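SusD homolog (Bacteroides thetaiotaomicron, PDB 4MRU) probably binds mucin O-glycans at the cell surface as a SusD-like, TPR-related outer-membrane lipoprotein. Local coordinates at residues M46-F58 with W420-S432. Numbering follows the deposited sequence.
Sequences MEAMCGGSYAGYF and WIALFPNGIESWS. With EDO (1,2-ethanediol), chain F.
A glycine-to-glycine helix crossing joins the C-terminal end of helix 40-54 to the first turn of helix 427-437, deep inside the SusD-like fold. Gly51 and Gly427 bring their CA atoms to 3.9 Å, and helical segments 46-54 and 427-432 run 29° from parallel, their axes 7.6 Å apart at closest approach. Gly51 O takes a CA-H...O contact from Gly427, and Ile428 enters as a knob among Met46, Glu47, Cys50 and Gly51. Farther along, Tyr54 CB sits over one face of the Trp431 indole, 3.5 Å from the centroid of the five-membered ring and almost on its normal, and the tyrosine ring turns its edge toward the six-membered ring (edge-to-face, planes at 53°).

The loop beyond helix 40-54, turned by a Schellman motif at Gly56, sends Tyr57 into the corner between helices 408-423 and 427-437. Tyr57 OH receives a proton from Ser430 OG at 2.6 Å and gives its own to Trp420 O, reaching a lone pair in the carbonyl plane, so the phenol oxygen ties Tyr57 to both helices. Ala55 CB and Phe424 CD1 sit over opposite faces of the Tyr57 ring, Phe424 edge-on. Trp420 extends with CG opposite its backbone N (chi1 170°), which carries NE1 to Ala55 O at 2.7 Å, within the indole plane. Phe58 CZ meets Phe424 CE1 at 3.7 Å, extending this aromatic cluster.

On another flank, three waters lie within hydrogen-bonding distance of Glu47 OE1: one donates to it and to Pro425 O, one accepts from Gly427 N and one from Ile428 N, these two having more acceptors in reach than protons. OE2 forms a salt bridge with Arg120 of helix 104-125.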
# COMPACT_ATOMS: atom_id res chain seq x y z
N MSE A 46 7.12 -8.85 2.57
CA MSE A 46 5.87 -8.23 2.04
C MSE A 46 6.02 -6.74 1.87
O MSE A 46 5.62 -6.18 0.86
CB MSE A 46 4.73 -8.57 2.99
CG MSE A 46 3.39 -8.13 2.47
SE MSE A 46 2.08 -8.89 3.74
CE MSE A 46 0.54 -8.78 2.44
N GLU A 47 6.65 -6.09 2.84
CA GLU A 47 6.75 -4.64 2.82
C GLU A 47 8.07 -4.08 2.29
O GLU A 47 8.07 -3.13 1.51
CB GLU A 47 6.56 -4.12 4.24
CG GLU A 47 5.19 -4.40 4.78
CD GLU A 47 4.14 -3.55 4.12
OE1 GLU A 47 4.37 -2.33 3.88
OE2 GLU A 47 3.05 -4.10 3.88
N ALA A 48 9.19 -4.60 2.77
CA ALA A 48 10.48 -4.01 2.43
C ALA A 48 10.90 -4.39 0.99
O ALA A 48 11.14 -3.54 0.15
CB ALA A 48 11.55 -4.43 3.45
N MSE A 49 10.87 -5.67 0.73
CA MSE A 49 11.23 -6.20 -0.61
C MSE A 49 10.12 -5.98 -1.61
O MSE A 49 10.35 -5.41 -2.69
CB MSE A 49 11.53 -7.66 -0.47
CG MSE A 49 12.82 -7.95 0.25
SE MSE A 49 12.96 -9.91 0.18
CE MSE A 49 14.26 -10.26 1.63
N CYS A 50 8.92 -6.48 -1.34
CA CYS A 50 7.83 -6.41 -2.36
C CYS A 50 7.22 -4.98 -2.55
O CYS A 50 7.47 -4.32 -3.57
CB CYS A 50 6.77 -7.45 -2.03
SG CYS A 50 5.38 -7.49 -3.21
N GLY A 51 6.48 -4.47 -1.54
CA GLY A 51 5.92 -3.14 -1.61
C GLY A 51 7.01 -2.10 -1.87
O GLY A 51 6.85 -1.20 -2.68
N GLY A 52 8.12 -2.25 -1.16
CA GLY A 52 9.21 -1.28 -1.26
C GLY A 52 9.78 -1.15 -2.65
O GLY A 52 9.94 -0.03 -3.17
N SER A 53 10.09 -2.27 -3.28
CA SER A 53 10.66 -2.23 -4.61
C SER A 53 9.64 -1.78 -5.66
O SER A 53 9.96 -1.02 -6.57
CB SER A 53 11.23 -3.62 -5.03
OG SER A 53 12.26 -4.02 -4.15
N TYR A 54 8.41 -2.25 -5.56
CA TYR A 54 7.48 -2.00 -6.65
C TYR A 54 6.79 -0.62 -6.54
O TYR A 54 6.15 -0.19 -7.47
CB TYR A 54 6.47 -3.14 -6.70
CG TYR A 54 7.13 -4.52 -6.87
CD1 TYR A 54 8.38 -4.66 -7.50
CD2 TYR A 54 6.48 -5.68 -6.49
CE1 TYR A 54 8.97 -5.90 -7.67
CE2 TYR A 54 7.05 -6.94 -6.68
CZ TYR A 54 8.30 -7.04 -7.26
OH TYR A 54 8.89 -8.25 -7.44
N ALA A 55 6.91 0.04 -5.38
CA ALA A 55 6.39 1.38 -5.21
C ALA A 55 7.49 2.43 -5.46
O ALA A 55 7.25 3.63 -5.34
CB ALA A 55 5.81 1.55 -3.81
N GLY A 56 8.71 2.00 -5.75
CA GLY A 56 9.80 2.97 -5.90
C GLY A 56 10.25 3.59 -4.60
O GLY A 56 10.84 4.69 -4.59
N TYR A 57 10.05 2.87 -3.48
CA TYR A 57 10.36 3.42 -2.16
C TYR A 57 11.70 2.94 -1.59
O TYR A 57 12.41 3.74 -0.96
CB TYR A 57 9.31 3.03 -1.14
CG TYR A 57 7.96 3.71 -1.20
CD1 TYR A 57 7.73 4.90 -1.89
CD2 TYR A 57 6.91 3.19 -0.46
CE1 TYR A 57 6.48 5.51 -1.85
CE2 TYR A 57 5.66 3.78 -0.44
CZ TYR A 57 5.44 4.92 -1.14
OH TYR A 57 4.22 5.49 -1.10
N PHE A 58 12.04 1.68 -1.81
CA PHE A 58 13.22 1.05 -1.21
C PHE A 58 13.87 0.09 -2.15
O PHE A 58 13.22 -0.56 -2.96
CB PHE A 58 12.91 0.22 0.03
CG PHE A 58 12.14 0.93 1.08
CD1 PHE A 58 12.67 2.05 1.67
CD2 PHE A 58 10.89 0.51 1.43
CE1 PHE A 58 11.95 2.73 2.62
CE2 PHE A 58 10.16 1.21 2.37
CZ PHE A 58 10.69 2.32 2.95
N TRP A 420 1.08 9.26 -3.37
CA TRP A 420 2.26 8.34 -3.23
C TRP A 420 3.34 8.87 -2.29
O TRP A 420 3.89 8.09 -1.47
CB TRP A 420 2.83 8.08 -4.61
CG TRP A 420 4.11 7.41 -4.76
CD1 TRP A 420 4.35 6.09 -4.69
CD2 TRP A 420 5.33 8.02 -5.16
NE1 TRP A 420 5.65 5.82 -5.00
CE2 TRP A 420 6.28 6.99 -5.30
CE3 TRP A 420 5.71 9.34 -5.45
CZ2 TRP A 420 7.58 7.23 -5.67
CZ3 TRP A 420 6.99 9.58 -5.86
CH2 TRP A 420 7.92 8.54 -5.97
N ILE A 421 3.65 10.16 -2.40
CA ILE A 421 4.52 10.79 -1.44
C ILE A 421 3.91 10.71 -0.01
O ILE A 421 4.58 10.35 0.97
CB ILE A 421 4.79 12.25 -1.82
CG1 ILE A 421 5.61 12.32 -3.12
CG2 ILE A 421 5.50 12.95 -0.66
CD1 ILE A 421 5.79 13.73 -3.65
N ALA A 422 2.63 11.08 0.11
CA ALA A 422 1.95 11.05 1.40
C ALA A 422 1.76 9.66 2.03
O ALA A 422 1.62 9.51 3.22
CB ALA A 422 0.59 11.74 1.28
N LEU A 423 1.75 8.64 1.19
CA LEU A 423 1.58 7.26 1.63
C LEU A 423 2.84 6.61 2.19
O LEU A 423 2.78 5.55 2.80
CB LEU A 423 1.10 6.42 0.41
CG LEU A 423 -0.40 6.33 0.19
CD1 LEU A 423 -0.68 5.77 -1.22
CD2 LEU A 423 -1.08 5.47 1.27
N PHE A 424 4.01 7.19 1.90
CA PHE A 424 5.27 6.54 2.26
C PHE A 424 5.20 6.18 3.73
O PHE A 424 4.84 7.02 4.52
CB PHE A 424 6.40 7.50 1.95
CG PHE A 424 7.76 7.02 2.36
CD1 PHE A 424 8.50 6.18 1.53
CD2 PHE A 424 8.32 7.43 3.54
CE1 PHE A 424 9.78 5.76 1.89
CE2 PHE A 424 9.61 6.98 3.92
CZ PHE A 424 10.32 6.16 3.08
N PRO A 425 5.60 4.95 4.13
CA PRO A 425 6.21 3.81 3.40
C PRO A 425 5.24 2.65 3.09
O PRO A 425 5.65 1.48 3.08
CB PRO A 425 7.28 3.33 4.40
CG PRO A 425 6.53 3.48 5.73
CD PRO A 425 5.67 4.74 5.58
N ASN A 426 3.97 2.96 2.82
CA ASN A 426 2.93 1.97 2.51
C ASN A 426 3.04 1.50 1.01
O ASN A 426 2.27 1.93 0.13
CB ASN A 426 1.57 2.56 2.80
CG ASN A 426 0.43 1.54 2.78
OD1 ASN A 426 0.55 0.42 2.29
ND2 ASN A 426 -0.69 1.95 3.32
N GLY A 427 4.01 0.64 0.75
CA GLY A 427 4.38 0.28 -0.62
C GLY A 427 3.34 -0.57 -1.30
O GLY A 427 3.18 -0.51 -2.51
N ILE A 428 2.62 -1.40 -0.53
CA ILE A 428 1.63 -2.28 -1.17
C ILE A 428 0.52 -1.39 -1.73
O ILE A 428 0.12 -1.52 -2.90
CB ILE A 428 1.08 -3.38 -0.25
CG1 ILE A 428 2.19 -4.37 0.17
CG2 ILE A 428 -0.06 -4.15 -0.94
CD1 ILE A 428 2.84 -5.18 -0.95
N GLU A 429 0.05 -0.42 -0.96
CA GLU A 429 -1.00 0.46 -1.49
C GLU A 429 -0.51 1.30 -2.68
O GLU A 429 -1.24 1.43 -3.66
CB GLU A 429 -1.53 1.39 -0.42
CG GLU A 429 -2.60 2.38 -0.91
CD GLU A 429 -3.87 1.68 -1.42
OE1 GLU A 429 -4.10 0.48 -1.17
OE2 GLU A 429 -4.64 2.34 -2.13
N SER A 430 0.70 1.86 -2.59
CA SER A 430 1.28 2.65 -3.67
C SER A 430 1.53 1.80 -4.92
O SER A 430 1.35 2.24 -6.05
CB SER A 430 2.55 3.32 -3.19
OG SER A 430 2.26 4.40 -2.35
N TRP A 431 1.92 0.56 -4.71
CA TRP A 431 2.09 -0.35 -5.85
C TRP A 431 0.75 -0.58 -6.56
O TRP A 431 0.70 -0.56 -7.80
CB TRP A 431 2.73 -1.65 -5.39
CG TRP A 431 2.90 -2.68 -6.47
CD1 TRP A 431 3.17 -2.46 -7.77
CD2 TRP A 431 2.85 -4.10 -6.30
NE1 TRP A 431 3.27 -3.65 -8.46
CE2 TRP A 431 3.09 -4.68 -7.58
CE3 TRP A 431 2.62 -4.94 -5.20
CZ2 TRP A 431 3.12 -6.06 -7.79
CZ3 TRP A 431 2.64 -6.32 -5.41
CH2 TRP A 431 2.90 -6.86 -6.70
N SER A 432 -0.31 -0.82 -5.78
CA SER A 432 -1.61 -1.08 -6.37
C SER A 432 -2.05 0.13 -7.12
O SER A 432 -2.56 0.02 -8.21
CB SER A 432 -2.62 -1.48 -5.29
OG SER A 432 -2.23 -2.70 -4.73
C1 EDO F . -4.40 -0.98 5.18
O1 EDO F . -4.10 -1.59 3.92
C2 EDO F . -3.11 -0.34 5.56
O2 EDO F . -2.92 0.63 4.54
O HOH W 1 2.22 -1.63 2.56
O HOH W 2 5.81 -0.39 5.21
O HOH W 3 5.51 -1.62 1.68